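Local structure of galactan 1,3-beta-galactosidase (7BYS) at residues C50-D55 with T117-Y122; T72-S77 with M96-D101; F245-G250 with I254-R259. The protein probably hydrolyses beta-1,3-galactan as a family 43 exo-glycosidase and carries a calcium-containing carbohydrate-binding module. One frame throughout, in Å; residues are numbered along the deposited sequence. Where two conformers were deposited one is given.

Overall arrangement
From the N terminus, the strand that holds 50-55 is the third of the first propeller sheet. Contact 1 joins it through a disulfide to the loop 117-122 between the last two strands of the second sheet, closing a loop of more than sixty residues. Contact 2 is nested inside that loop: the loop 72-77, which leads into the second sheet, folds back on that sheet's second strand at 96-101. Tyr122 of contact 1 and Met96 of contact 2 pack together. Contact 3 follows in series, part of the hairpin of strands 242-249 and 252-259 in the last propeller sheet, its centre about 18 Å from that of contact 1 and touching neither of the others.

Contact 1: residues C50-D55 with T117-Y122; sequences CYTSSD and TPCGPY
Cys50 and Cys119 are joined by a disulfide, the covalent link of this small contact, with SG to SG at 2.0 Å. A chi3 of -79° gives the bridge a left-handed twist. The two half-cystines reach it differently: SG of Cys50 swings opposite the backbone N (chi1 -163°), whereas SG of Cys119 lies beside its own N (chi1 -77°), and the pair span CA atoms 5.9 Å apart. Apolar packing adds little: the methyl CG2 of Thr52, two residues along the strand on the same side as Cys50, approaches SG of Cys119 at 4.1 Å.

Hydrogen bonds shape the cysteine-bearing loop from within. Gly120 N donates to Thr117 O at 3.1 Å, closing a tight bend around Cys119, and Gly120 itself takes a positive phi ahead of the cis peptide to Pro121. Tyr122 then turns its ring back so that OH donates to Pro118 O at 2.6 Å; the carbonyl oxygen lies in the ring plane, but the hydroxyl stands above the carbonyl plane. This bond ties the residue before Cys119 to the far end of the loop.

Strand 48-53 is held on both flanks, Cys50 pairing with Gln62 and Tyr51 with Trp33. Tyr32 of strand 30-36 touches Thr52, Pro118 and Cys119, while Tyr94 of strand 93-101 packs against Tyr122, so the disulfide staples one four-stranded sheet to the loop between strands 109-115 and 123-128 of the next.

Contact 2: residues T72-S77 with M96-D101; sequences TMISTS and MWFHSD
Phe98 meets Ile74 where the methyl CG2 of Ile74 approaches the far end of the ring, 3.8 Å from CZ of Phe98, and the two side chains cross at about a right angle. With chi1 at 53°, the ring of Phe98 sits between its backbone N and carbonyl carbon and projects toward the turn.

His99 lies on the other side of the strand. Its NE2 donates to OD2 of Asp101 at 2.6 Å, nearly straight at 161°, with the carboxylate oxygen close to the imidazole plane and using its anti lone pair.

Ser100 returns to the Phe98 side. Its OG, anti to the backbone N, donates to a water at 2.7 Å, and that water donates in turn to Met73 O, bridging turn and strand. The water rests at the edge of the Phe98 ring, and Ser127 OG is a second partner of the serine hydroxyl.

At Asp101 the carbonyl O accepts from Asn78 and lies 4.0 Å from CE of Met73, in one of two deposited conformers, where bends at chi2 and chi3 bring the methyl over. OD1 of Asp101 accepts from the backbone N atoms of Ala107 and Ala108.

The partner 72-75 is a type I beta turn combined with an ST turn, in which Ile74 N donates to Thr72 OG1. Such a turn laid over a sheet face belongs here to the second blade of the GH43 five-bladed beta-propeller; the side chain of Phe98 is about 6 Å from those of Glu81 and Arg82, which bind galactose in another structure of this protein.

Contact 3: residues F245-G250 with I254-R259; sequences FDLPLG and IYMGDR
A beta hairpin in the last sheet of the propeller brings Phe245, Asp246 and Leu247 opposite Met256, Tyr255 and Ile254. The strands run antiparallel, at 160° between their directions. Two hydrogen-bonded pairs flank one non-hydrogen-bonded pair. Phe245 N donates to Met256 O at 2.9 Å, and Met256 N returns a bond to Phe245 O at 2.8 Å that arrives almost head-on to the carbonyl. Leu247 and Ile254 repeat the exchange, Ile254 N reaching Leu247 O at 2.8 Å. Between these pairs, CA of Asp246 makes a CH...O contact of 3.4 Å with Ile254 O.

On the sheet face of Phe245, Leu247, Ile254 and Met256 the packing is apolar. The Met256 chain is extended beyond CG, which carries CE diagonally across to CD2 of Leu247 at 4.0 Å, while SD passes CB of Phe245, whose ring leans away from the partner strand. At the turn end CD2 of Leu249 lies 3.9 Å from CG1 of Ile254.

Asp246 and Tyr255 occupy the other face, side by side and pointing the same way, with carboxylate and ring planes 29° apart and OD1 of Asp246 4.0 Å from CD1 of Tyr255. Their polar ends bond to other residues, Asp246 OD2 to Asn243 and Tyr255 OH to Ser241.

Gln242, seen to bind galactose in another structure of this protein, begins the first strand of this hairpin. Ile24 of the first sheet packs against Phe245, Leu247 and Met256, bringing last blade to first, consistent with the closed ring of a five-bladed GH43 propeller.

Contact 1: residues C50-D55 with T117-Y122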
ATOM      1  N   CYS A  50     -12.198  -7.429   8.491  1.00 10.42           N
ATOM      2  CA  CYS A  50     -12.774  -6.186   8.978  1.00 10.65           C
ATOM      3  C   CYS A  50     -12.047  -5.792  10.249  1.00 11.55           C
ATOM      4  O   CYS A  50     -12.138  -6.508  11.255  1.00 13.50           O
ATOM      5  CB  CYS A  50     -14.269  -6.367   9.274  1.00 11.77           C
ATOM      6  SG  CYS A  50     -15.174  -4.768   9.419  1.00 14.23           S
ATOM      7  N   TYR A  51     -11.352  -4.658  10.208  1.00 10.73           N
ATOM      8  CA  TYR A  51     -10.644  -4.109  11.356  1.00 12.04           C
ATOM      9  C   TYR A  51     -11.198  -2.728  11.662  1.00 11.58           C
ATOM     10  O   TYR A  51     -11.536  -1.974  10.750  1.00 11.17           O
ATOM     11  CB  TYR A  51      -9.147  -3.953  11.064  1.00 10.83           C
ATOM     12  CG  TYR A  51      -8.400  -5.228  10.770  1.00 10.80           C
ATOM     13  CD1 TYR A  51      -8.467  -5.816   9.523  1.00  9.83           C
ATOM     14  CD2 TYR A  51      -7.603  -5.827  11.746  1.00  9.40           C
ATOM     15  CE1 TYR A  51      -7.784  -6.982   9.247  1.00  9.06           C
ATOM     16  CE2 TYR A  51      -6.905  -6.998  11.479  1.00  9.20           C
ATOM     17  CZ  TYR A  51      -6.997  -7.572  10.231  1.00 10.01           C
ATOM     18  OH  TYR A  51      -6.321  -8.732   9.911  1.00 10.81           O
ATOM     19  N   THR A  52     -11.260  -2.385  12.944  1.00 11.97           N
ATOM     20  CA  THR A  52     -11.775  -1.088  13.352  1.00 11.49           C
ATOM     21  C   THR A  52     -10.713  -0.280  14.092  1.00 12.10           C
ATOM     22  O   THR A  52      -9.813  -0.835  14.734  1.00 11.22           O
ATOM     23  CB  THR A  52     -13.019  -1.232  14.230  1.00 11.80           C
ATOM     24  OG1 THR A  52     -12.645  -1.847  15.465  1.00 15.26           O
ATOM     25  CG2 THR A  52     -14.081  -2.080  13.546  1.00 15.80           C
ATOM     26  N   SER A  53     -10.820   1.047  14.001  1.00 11.94           N
ATOM     27  CA  SER A  53      -9.910   1.926  14.719  1.00 12.36           C
ATOM     28  C   SER A  53     -10.540   3.304  14.823  1.00 13.91           C
ATOM     29  O   SER A  53     -11.357   3.689  13.987  1.00 13.75           O
ATOM     30  CB  SER A  53      -8.586   2.041  13.953  0.60 13.50           C
ATOM     31  OG  SER A  53      -7.712   2.995  14.521  0.60 11.40           O
ATOM     32  N   SER A  54     -10.142   4.047  15.851  1.00 13.82           N
ATOM     33  CA  SER A  54     -10.488   5.457  15.947  1.00 16.14           C
ATOM     34  C   SER A  54      -9.348   6.381  15.546  1.00 15.92           C
ATOM     35  O   SER A  54      -9.577   7.590  15.400  1.00 19.00           O
ATOM     36  CB  SER A  54     -10.932   5.789  17.369  1.00 19.09           C
ATOM     37  OG  SER A  54      -9.831   5.690  18.254  0.63 19.12           O
ATOM     38  N   ASP A  55      -8.136   5.846  15.351  1.00 13.72           N
ATOM     39  CA  ASP A  55      -6.959   6.668  15.107  1.00 14.03           C
ATOM     40  C   ASP A  55      -6.178   6.298  13.851  1.00 14.47           C
ATOM     41  O   ASP A  55      -5.167   6.949  13.571  1.00 14.61           O
ATOM     42  CB  ASP A  55      -6.011   6.664  16.320  1.00 15.77           C
ATOM     43  CG  ASP A  55      -5.522   5.269  16.700  1.00 21.46           C
ATOM     44  OD1 ASP A  55      -5.594   4.338  15.872  1.00 15.33           O
ATOM     45  OD2 ASP A  55      -5.048   5.106  17.847  1.00 28.05           O
ATOM     46  N   THR A 117     -24.834  -3.853   9.474  1.00 13.58           N
ATOM     47  CA  THR A 117     -23.815  -3.294  10.346  1.00 15.28           C
ATOM     48  C   THR A 117     -22.517  -3.233   9.561  1.00 12.30           C
ATOM     49  O   THR A 117     -22.340  -3.982   8.595  1.00 14.01           O
ATOM     50  CB  THR A 117     -23.628  -4.152  11.606  1.00 17.28           C
ATOM     51  OG1 THR A 117     -23.211  -5.469  11.230  1.00 19.66           O
ATOM     52  CG2 THR A 117     -24.944  -4.244  12.379  1.00 20.11           C
ATOM     53  N   PRO A 118     -21.597  -2.335   9.936  1.00 12.15           N
ATOM     54  CA  PRO A 118     -20.377  -2.161   9.123  1.00 13.85           C
ATOM     55  C   PRO A 118     -19.525  -3.408   8.956  1.00 12.83           C
ATOM     56  O   PRO A 118     -18.995  -3.634   7.866  1.00 12.08           O
ATOM     57  CB  PRO A 118     -19.608  -1.064   9.864  1.00 15.24           C
ATOM     58  CG  PRO A 118     -20.602  -0.360  10.681  1.00 20.97           C
ATOM     59  CD  PRO A 118     -21.710  -1.313  10.995  1.00 13.84           C
ATOM     60  N   CYS A 119     -19.340  -4.218   9.997  1.00 14.28           N
ATOM     61  CA  CYS A 119     -18.546  -5.424   9.794  1.00 13.49           C
ATOM     62  C   CYS A 119     -19.388  -6.631   9.421  1.00 14.51           C
ATOM     63  O   CYS A 119     -18.831  -7.696   9.158  1.00 15.44           O
ATOM     64  CB  CYS A 119     -17.660  -5.748  11.003  1.00 16.64           C
ATOM     65  SG  CYS A 119     -16.148  -4.740  11.191  1.00 16.17           S
ATOM     66  N   GLY A 120     -20.710  -6.489   9.355  1.00 13.01           N
ATOM     67  CA  GLY A 120     -21.543  -7.572   8.913  1.00 15.49           C
ATOM     68  C   GLY A 120     -21.614  -8.664   9.957  1.00 15.72           C
ATOM     69  O   GLY A 120     -21.797  -8.390  11.145  1.00 17.57           O
ATOM     70  N   PRO A 121     -21.430  -9.923   9.544  1.00 16.79           N
ATOM     71  CA  PRO A 121     -21.020 -10.406   8.216  1.00 15.63           C
ATOM     72  C   PRO A 121     -21.988 -10.069   7.093  1.00 15.83           C
ATOM     73  O   PRO A 121     -23.191  -9.906   7.326  1.00 17.41           O
ATOM     74  CB  PRO A 121     -20.957 -11.927   8.399  1.00 17.70           C
ATOM     75  CG  PRO A 121     -20.756 -12.118   9.863  1.00 22.56           C
ATOM     76  CD  PRO A 121     -21.554 -11.030  10.508  1.00 21.84           C
ATOM     77  N   TYR A 122     -21.451  -9.947   5.886  1.00 14.53           N
ATOM     78  CA  TYR A 122     -22.209  -9.535   4.716  1.00 13.03           C
ATOM     79  C   TYR A 122     -22.819 -10.745   4.019  1.00 14.06           C
ATOM     80  O   TYR A 122     -22.339 -11.873   4.148  1.00 15.09           O
ATOM     81  CB  TYR A 122     -21.301  -8.768   3.737  1.00 12.28           C
ATOM     82  CG  TYR A 122     -20.979  -7.366   4.189  1.00  9.95           C
ATOM     83  CD1 TYR A 122     -20.214  -7.140   5.331  1.00 10.63           C
ATOM     84  CD2 TYR A 122     -21.451  -6.256   3.475  1.00 11.57           C
ATOM     85  CE1 TYR A 122     -19.932  -5.860   5.761  1.00 11.34           C
ATOM     86  CE2 TYR A 122     -21.164  -4.970   3.893  1.00 10.56           C
ATOM     87  CZ  TYR A 122     -20.405  -4.779   5.035  1.00 11.11           C
ATOM     88  OH  TYR A 122     -20.112  -3.521   5.488  1.00 11.74           O
TER

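Contact 2: residues T72-S77 with M96-D101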
ATOM      1  N   THR A  72     -19.928 -21.496  -5.356  1.00 17.50           N
ATOM      2  CA  THR A  72     -20.283 -20.186  -5.885  1.00 17.61           C
ATOM      3  C   THR A  72     -19.023 -19.511  -6.393  1.00 13.22           C
ATOM      4  O   THR A  72     -17.910 -20.022  -6.241  1.00 17.55           O
ATOM      5  CB  THR A  72     -20.889 -19.292  -4.802  1.00 17.78           C
ATOM      6  OG1 THR A  72     -19.851 -18.901  -3.885  1.00 16.02           O
ATOM      7  CG2 THR A  72     -22.003 -20.013  -4.060  1.00 18.49           C
ATOM      8  N   MET A  73     -19.205 -18.318  -6.958  1.00 16.29           N
ATOM      9  CA  MET A  73     -18.068 -17.519  -7.389  1.00 15.63           C
ATOM     10  C   MET A  73     -17.301 -16.902  -6.227  1.00 15.77           C
ATOM     11  O   MET A  73     -16.271 -16.267  -6.470  1.00 15.37           O
ATOM     12  CB  MET A  73     -18.536 -16.416  -8.338  0.55 20.59           C
ATOM     13  CG  MET A  73     -19.014 -16.924  -9.681  0.55 22.59           C
ATOM     14  SD  MET A  73     -18.081 -16.186 -11.031  0.55 43.27           S
ATOM     15  CE  MET A  73     -16.440 -16.751 -10.618  0.55 24.73           C
ATOM     16  N   ILE A  74     -17.759 -17.075  -4.985  1.00 14.22           N
ATOM     17  CA  ILE A  74     -16.961 -16.706  -3.820  1.00 14.62           C
ATOM     18  C   ILE A  74     -16.521 -17.943  -3.047  1.00 11.09           C
ATOM     19  O   ILE A  74     -16.410 -17.914  -1.818  1.00 14.09           O
ATOM     20  CB  ILE A  74     -17.643 -15.656  -2.919  1.00 14.98           C
ATOM     21  CG1 ILE A  74     -18.943 -16.184  -2.292  1.00 13.33           C
ATOM     22  CG2 ILE A  74     -17.877 -14.350  -3.700  1.00 14.94           C
ATOM     23  CD1 ILE A  74     -19.330 -15.417  -1.039  1.00 18.56           C
ATOM     24  N   SER A  75     -16.240 -19.030  -3.768  1.00 15.14           N
ATOM     25  CA  SER A  75     -15.616 -20.194  -3.155  1.00 12.77           C
ATOM     26  C   SER A  75     -14.129 -19.934  -2.892  1.00 18.47           C
ATOM     27  O   SER A  75     -13.545 -18.948  -3.353  1.00 14.27           O
ATOM     28  CB  SER A  75     -15.734 -21.400  -4.084  1.00 16.08           C
ATOM     29  OG  SER A  75     -14.818 -21.293  -5.159  1.00 17.34           O
ATOM     30  N   THR A  76     -13.502 -20.849  -2.138  1.00 15.15           N
ATOM     31  CA  THR A  76     -12.069 -20.734  -1.867  1.00 15.83           C
ATOM     32  C   THR A  76     -11.207 -21.037  -3.081  1.00 18.50           C
ATOM     33  O   THR A  76      -9.977 -20.977  -2.971  1.00 21.53           O
ATOM     34  CB  THR A  76     -11.643 -21.647  -0.715  1.00 20.68           C
ATOM     35  OG1 THR A  76     -12.007 -23.003  -1.016  1.00 26.44           O
ATOM     36  CG2 THR A  76     -12.299 -21.227   0.563  1.00 19.97           C
ATOM     37  N   SER A  77     -11.806 -21.373  -4.218  1.00 17.31           N
ATOM     38  CA  SER A  77     -11.078 -21.540  -5.469  1.00 18.04           C
ATOM     39  C   SER A  77     -11.230 -20.341  -6.397  1.00 18.25           C
ATOM     40  O   SER A  77     -10.715 -20.367  -7.520  1.00 17.29           O
ATOM     41  CB  SER A  77     -11.541 -22.813  -6.183  0.54 21.72           C
ATOM     42  OG  SER A  77     -11.509 -23.918  -5.303  0.54 23.47           O
ATOM     43  N   MET A  96     -21.045  -3.677   0.008  1.00  8.55           N
ATOM     44  CA  MET A  96     -19.683  -4.030  -0.361  1.00  8.33           C
ATOM     45  C   MET A  96     -19.631  -4.392  -1.837  1.00  9.50           C
ATOM     46  O   MET A  96     -20.448  -5.188  -2.313  1.00  9.53           O
ATOM     47  CB  MET A  96     -19.198  -5.219   0.471  1.00  9.05           C
ATOM     48  CG  MET A  96     -17.779  -5.663   0.135  1.00  9.73           C
ATOM     49  SD  MET A  96     -17.354  -7.216   0.972  1.00 11.23           S
ATOM     50  CE  MET A  96     -17.419  -6.724   2.701  1.00 14.43           C
ATOM     51  N   TRP A  97     -18.670  -3.818  -2.561  1.00  7.65           N
ATOM     52  CA  TRP A  97     -18.341  -4.251  -3.914  1.00  8.49           C
ATOM     53  C   TRP A  97     -16.926  -4.819  -3.926  1.00  8.27           C
ATOM     54  O   TRP A  97     -16.077  -4.450  -3.103  1.00  8.72           O
ATOM     55  CB  TRP A  97     -18.413  -3.088  -4.919  1.00  9.57           C
ATOM     56  CG  TRP A  97     -19.807  -2.638  -5.225  1.00  8.35           C
ATOM     57  CD1 TRP A  97     -20.734  -2.197  -4.331  1.00 10.79           C
ATOM     58  CD2 TRP A  97     -20.427  -2.583  -6.516  1.00  8.61           C
ATOM     59  NE1 TRP A  97     -21.907  -1.885  -4.984  1.00 10.52           N
ATOM     60  CE2 TRP A  97     -21.738  -2.100  -6.327  1.00  8.31           C
ATOM     61  CE3 TRP A  97     -20.007  -2.908  -7.813  1.00 12.16           C
ATOM     62  CZ2 TRP A  97     -22.639  -1.938  -7.391  1.00 10.36           C
ATOM     63  CZ3 TRP A  97     -20.900  -2.741  -8.871  1.00 10.68           C
ATOM     64  CH2 TRP A  97     -22.198  -2.256  -8.651  1.00 11.68           C
ATOM     65  N   PHE A  98     -16.677  -5.745  -4.848  1.00  7.61           N
ATOM     66  CA  PHE A  98     -15.344  -6.317  -4.973  1.00  8.47           C
ATOM     67  C   PHE A  98     -15.145  -6.833  -6.388  1.00  9.17           C
ATOM     68  O   PHE A  98     -16.102  -7.060  -7.129  1.00  8.73           O
ATOM     69  CB  PHE A  98     -15.089  -7.417  -3.929  1.00  9.52           C
ATOM     70  CG  PHE A  98     -16.131  -8.514  -3.905  1.00  9.46           C
ATOM     71  CD1 PHE A  98     -17.247  -8.412  -3.084  1.00 10.37           C
ATOM     72  CD2 PHE A  98     -15.972  -9.651  -4.678  1.00  9.93           C
ATOM     73  CE1 PHE A  98     -18.191  -9.435  -3.031  1.00  9.73           C
ATOM     74  CE2 PHE A  98     -16.920 -10.680  -4.632  1.00 11.67           C
ATOM     75  CZ  PHE A  98     -18.028 -10.565  -3.816  1.00 11.69           C
ATOM     76  N   HIS A  99     -13.880  -7.021  -6.755  1.00  7.74           N
ATOM     77  CA  HIS A  99     -13.535  -7.689  -8.001  1.00  8.69           C
ATOM     78  C   HIS A  99     -13.741  -9.184  -7.785  1.00  8.87           C
ATOM     79  O   HIS A  99     -13.136  -9.773  -6.879  1.00  9.65           O
ATOM     80  CB  HIS A  99     -12.081  -7.371  -8.349  1.00  8.09           C
ATOM     81  CG  HIS A  99     -11.528  -8.144  -9.512  1.00  9.46           C
ATOM     82  ND1 HIS A  99     -10.180  -8.149  -9.797  1.00 10.77           N
ATOM     83  CD2 HIS A  99     -12.118  -8.902 -10.470  1.00  9.85           C
ATOM     84  CE1 HIS A  99      -9.959  -8.892 -10.868  1.00 11.35           C
ATOM     85  NE2 HIS A  99     -11.116  -9.366 -11.293  1.00 10.54           N
ATOM     86  N   SER A 100     -14.625  -9.774  -8.584  1.00 10.13           N
ATOM     87  CA  SER A 100     -14.966 -11.187  -8.496  1.00 10.94           C
ATOM     88  C   SER A 100     -14.416 -11.875  -9.741  1.00 12.08           C
ATOM     89  O   SER A 100     -14.684 -11.436 -10.865  1.00 12.47           O
ATOM     90  CB  SER A 100     -16.486 -11.316  -8.407  1.00 10.47           C
ATOM     91  OG  SER A 100     -16.906 -12.670  -8.479  1.00 11.77           O
ATOM     92  N   ASP A 101     -13.615 -12.921  -9.553  1.00 10.56           N
ATOM     93  CA  ASP A 101     -12.995 -13.522 -10.726  1.00 13.06           C
ATOM     94  C   ASP A 101     -12.713 -15.001 -10.500  1.00 10.75           C
ATOM     95  O   ASP A 101     -12.852 -15.531  -9.390  1.00 12.77           O
ATOM     96  CB  ASP A 101     -11.715 -12.774 -11.139  1.00 13.03           C
ATOM     97  CG  ASP A 101     -11.657 -12.498 -12.637  1.00 12.13           C
ATOM     98  OD1 ASP A 101     -11.935 -13.441 -13.420  1.00 15.27           O
ATOM     99  OD2 ASP A 101     -11.362 -11.347 -13.035  1.00 13.28           O
TER
HETATM  100  O   HOH W   1     -15.568 -13.696  -6.426  1.00 12.81           O

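Contact 3: residues F245-G250 with I254-R259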
ATOM      1  N   PHE A 245      -6.143   2.558  -1.772  1.00  7.33           N
ATOM      2  CA  PHE A 245      -7.198   3.436  -1.282  1.00  7.02           C
ATOM      3  C   PHE A 245      -6.602   4.803  -1.002  1.00  8.08           C
ATOM      4  O   PHE A 245      -5.469   4.904  -0.517  1.00  8.10           O
ATOM      5  CB  PHE A 245      -7.873   2.893  -0.009  1.00  7.97           C
ATOM      6  CG  PHE A 245      -9.251   3.461   0.214  1.00  7.55           C
ATOM      7  CD1 PHE A 245     -10.365   2.896  -0.405  1.00  8.04           C
ATOM      8  CD2 PHE A 245      -9.425   4.593   1.003  1.00  6.92           C
ATOM      9  CE1 PHE A 245     -11.633   3.440  -0.226  1.00  7.56           C
ATOM     10  CE2 PHE A 245     -10.689   5.141   1.182  1.00  9.82           C
ATOM     11  CZ  PHE A 245     -11.787   4.563   0.572  1.00  8.69           C
ATOM     12  N   ASP A 246      -7.374   5.847  -1.281  1.00  7.30           N
ATOM     13  CA  ASP A 246      -6.902   7.221  -1.130  1.00  7.31           C
ATOM     14  C   ASP A 246      -7.876   7.922  -0.194  1.00  9.59           C
ATOM     15  O   ASP A 246      -9.005   8.238  -0.585  1.00  9.91           O
ATOM     16  CB  ASP A 246      -6.803   7.858  -2.504  1.00  8.65           C
ATOM     17  CG  ASP A 246      -6.050   6.977  -3.455  1.00  8.00           C
ATOM     18  OD1 ASP A 246      -4.852   6.711  -3.157  1.00  7.66           O
ATOM     19  OD2 ASP A 246      -6.658   6.492  -4.431  1.00  8.63           O
ATOM     20  N   LEU A 247      -7.455   8.110   1.063  1.00  8.07           N
ATOM     21  CA  LEU A 247      -8.352   8.572   2.120  1.00  8.83           C
ATOM     22  C   LEU A 247      -8.211  10.074   2.298  1.00  8.49           C
ATOM     23  O   LEU A 247      -7.086  10.567   2.417  1.00 10.49           O
ATOM     24  CB  LEU A 247      -7.988   7.876   3.428  1.00  8.77           C
ATOM     25  CG  LEU A 247      -8.984   8.140   4.555  1.00  7.62           C
ATOM     26  CD1 LEU A 247     -10.263   7.358   4.344  1.00 10.56           C
ATOM     27  CD2 LEU A 247      -8.361   7.778   5.907  1.00 11.88           C
ATOM     28  N   PRO A 248      -9.292  10.851   2.341  1.00  9.16           N
ATOM     29  CA  PRO A 248      -9.136  12.284   2.624  1.00  9.95           C
ATOM     30  C   PRO A 248      -8.584  12.512   4.025  1.00 10.25           C
ATOM     31  O   PRO A 248      -8.849  11.749   4.952  1.00 12.42           O
ATOM     32  CB  PRO A 248     -10.561  12.843   2.486  1.00 12.72           C
ATOM     33  CG  PRO A 248     -11.459  11.683   2.478  1.00 12.56           C
ATOM     34  CD  PRO A 248     -10.687  10.462   2.080  1.00 10.43           C
ATOM     35  N   LEU A 249      -7.772  13.561   4.163  1.00 10.58           N
ATOM     36  CA  LEU A 249      -7.152  13.893   5.453  1.00  9.85           C
ATOM     37  C   LEU A 249      -6.965  15.413   5.474  1.00 12.60           C
ATOM     38  O   LEU A 249      -5.951  15.923   5.000  1.00 12.61           O
ATOM     39  CB  LEU A 249      -5.821  13.174   5.646  1.00 10.29           C
ATOM     40  CG  LEU A 249      -5.092  13.488   6.960  1.00 12.22           C
ATOM     41  CD1 LEU A 249      -5.751  12.773   8.111  1.00 11.78           C
ATOM     42  CD2 LEU A 249      -3.616  13.128   6.884  1.00 13.29           C
ATOM     43  N   GLY A 250      -7.969  16.127   5.995  1.00 13.38           N
ATOM     44  CA  GLY A 250      -7.878  17.581   6.024  1.00 14.57           C
ATOM     45  C   GLY A 250      -7.772  18.124   4.617  1.00 14.60           C
ATOM     46  O   GLY A 250      -8.511  17.716   3.715  1.00 17.65           O
ATOM     47  N   ILE A 254      -4.307  10.534   2.415  1.00  8.92           N
ATOM     48  CA  ILE A 254      -3.359   9.461   2.679  1.00  9.45           C
ATOM     49  C   ILE A 254      -3.379   8.521   1.485  1.00  8.31           C
ATOM     50  O   ILE A 254      -4.443   8.007   1.106  1.00  8.88           O
ATOM     51  CB  ILE A 254      -3.708   8.689   3.952  1.00  8.65           C
ATOM     52  CG1 ILE A 254      -3.740   9.640   5.146  1.00  9.80           C
ATOM     53  CG2 ILE A 254      -2.698   7.555   4.158  1.00  8.88           C
ATOM     54  CD1 ILE A 254      -4.220   8.994   6.407  1.00 11.62           C
ATOM     55  N   TYR A 255      -2.207   8.297   0.899  1.00  6.62           N
ATOM     56  CA  TYR A 255      -2.023   7.241  -0.079  1.00  8.46           C
ATOM     57  C   TYR A 255      -1.879   5.920   0.664  1.00  7.99           C
ATOM     58  O   TYR A 255      -0.962   5.760   1.482  1.00  8.56           O
ATOM     59  CB  TYR A 255      -0.755   7.517  -0.883  1.00  8.44           C
ATOM     60  CG  TYR A 255      -0.330   6.343  -1.721  1.00  6.63           C
ATOM     61  CD1 TYR A 255      -0.906   6.124  -2.961  1.00  7.56           C
ATOM     62  CD2 TYR A 255       0.642   5.444  -1.275  1.00  8.26           C
ATOM     63  CE1 TYR A 255      -0.542   5.051  -3.751  1.00  7.12           C
ATOM     64  CE2 TYR A 255       1.010   4.348  -2.050  1.00  8.66           C
ATOM     65  CZ  TYR A 255       0.417   4.160  -3.289  1.00  6.97           C
ATOM     66  OH  TYR A 255       0.772   3.085  -4.072  1.00  8.76           O
ATOM     67  N   MET A 256      -2.786   4.979   0.416  1.00  7.99           N
ATOM     68  CA  MET A 256      -2.692   3.638   0.990  1.00  7.26           C
ATOM     69  C   MET A 256      -2.456   2.679  -0.155  1.00  8.38           C
ATOM     70  O   MET A 256      -3.317   2.520  -1.022  1.00  8.05           O
ATOM     71  CB  MET A 256      -3.951   3.243   1.756  1.00  7.95           C
ATOM     72  CG  MET A 256      -4.261   4.177   2.890  1.00  7.81           C
ATOM     73  SD  MET A 256      -5.882   3.780   3.583  1.00 10.13           S
ATOM     74  CE  MET A 256      -5.850   4.762   5.087  1.00 11.27           C
ATOM     75  N   GLY A 257      -1.271   2.069  -0.174  1.00  7.00           N
ATOM     76  CA  GLY A 257      -0.903   1.127  -1.206  1.00  8.76           C
ATOM     77  C   GLY A 257      -0.514  -0.225  -0.627  1.00  7.06           C
ATOM     78  O   GLY A 257      -0.330  -0.390   0.589  1.00  8.26           O
ATOM     79  N   ASP A 258      -0.380  -1.193  -1.527  1.00  7.96           N
ATOM     80  CA  ASP A 258       0.095  -2.538  -1.207  1.00  7.61           C
ATOM     81  C   ASP A 258       1.466  -2.741  -1.830  1.00  8.58           C
ATOM     82  O   ASP A 258       1.705  -2.324  -2.966  1.00  8.54           O
ATOM     83  CB  ASP A 258      -0.828  -3.600  -1.826  1.00  9.05           C
ATOM     84  CG  ASP A 258      -2.212  -3.615  -1.208  1.00  8.66           C
ATOM     85  OD1 ASP A 258      -2.325  -4.001  -0.030  1.00  9.16           O
ATOM     86  OD2 ASP A 258      -3.172  -3.243  -1.908  1.00  9.10           O
ATOM     87  N   ARG A 259       2.365  -3.406  -1.098  1.00  7.17           N
ATOM     88  CA  ARG A 259       3.603  -3.928  -1.682  1.00  8.40           C
ATOM     89  C   ARG A 259       3.375  -5.425  -1.842  1.00  9.70           C
ATOM     90  O   ARG A 259       3.498  -6.187  -0.880  1.00  9.28           O
ATOM     91  CB  ARG A 259       4.824  -3.636  -0.812  1.00  9.31           C
ATOM     92  CG  ARG A 259       6.102  -4.286  -1.362  1.00  9.85           C
ATOM     93  CD  ARG A 259       7.339  -3.809  -0.616  1.00 11.59           C
ATOM     94  NE  ARG A 259       7.498  -2.373  -0.799  1.00 11.00           N
ATOM     95  CZ  ARG A 259       8.081  -1.545   0.058  1.00  8.73           C
ATOM     96  NH1 ARG A 259       8.590  -1.993   1.212  1.00 10.25           N
ATOM     97  NH2 ARG A 259       8.132  -0.254  -0.227  1.00 10.29           N
TER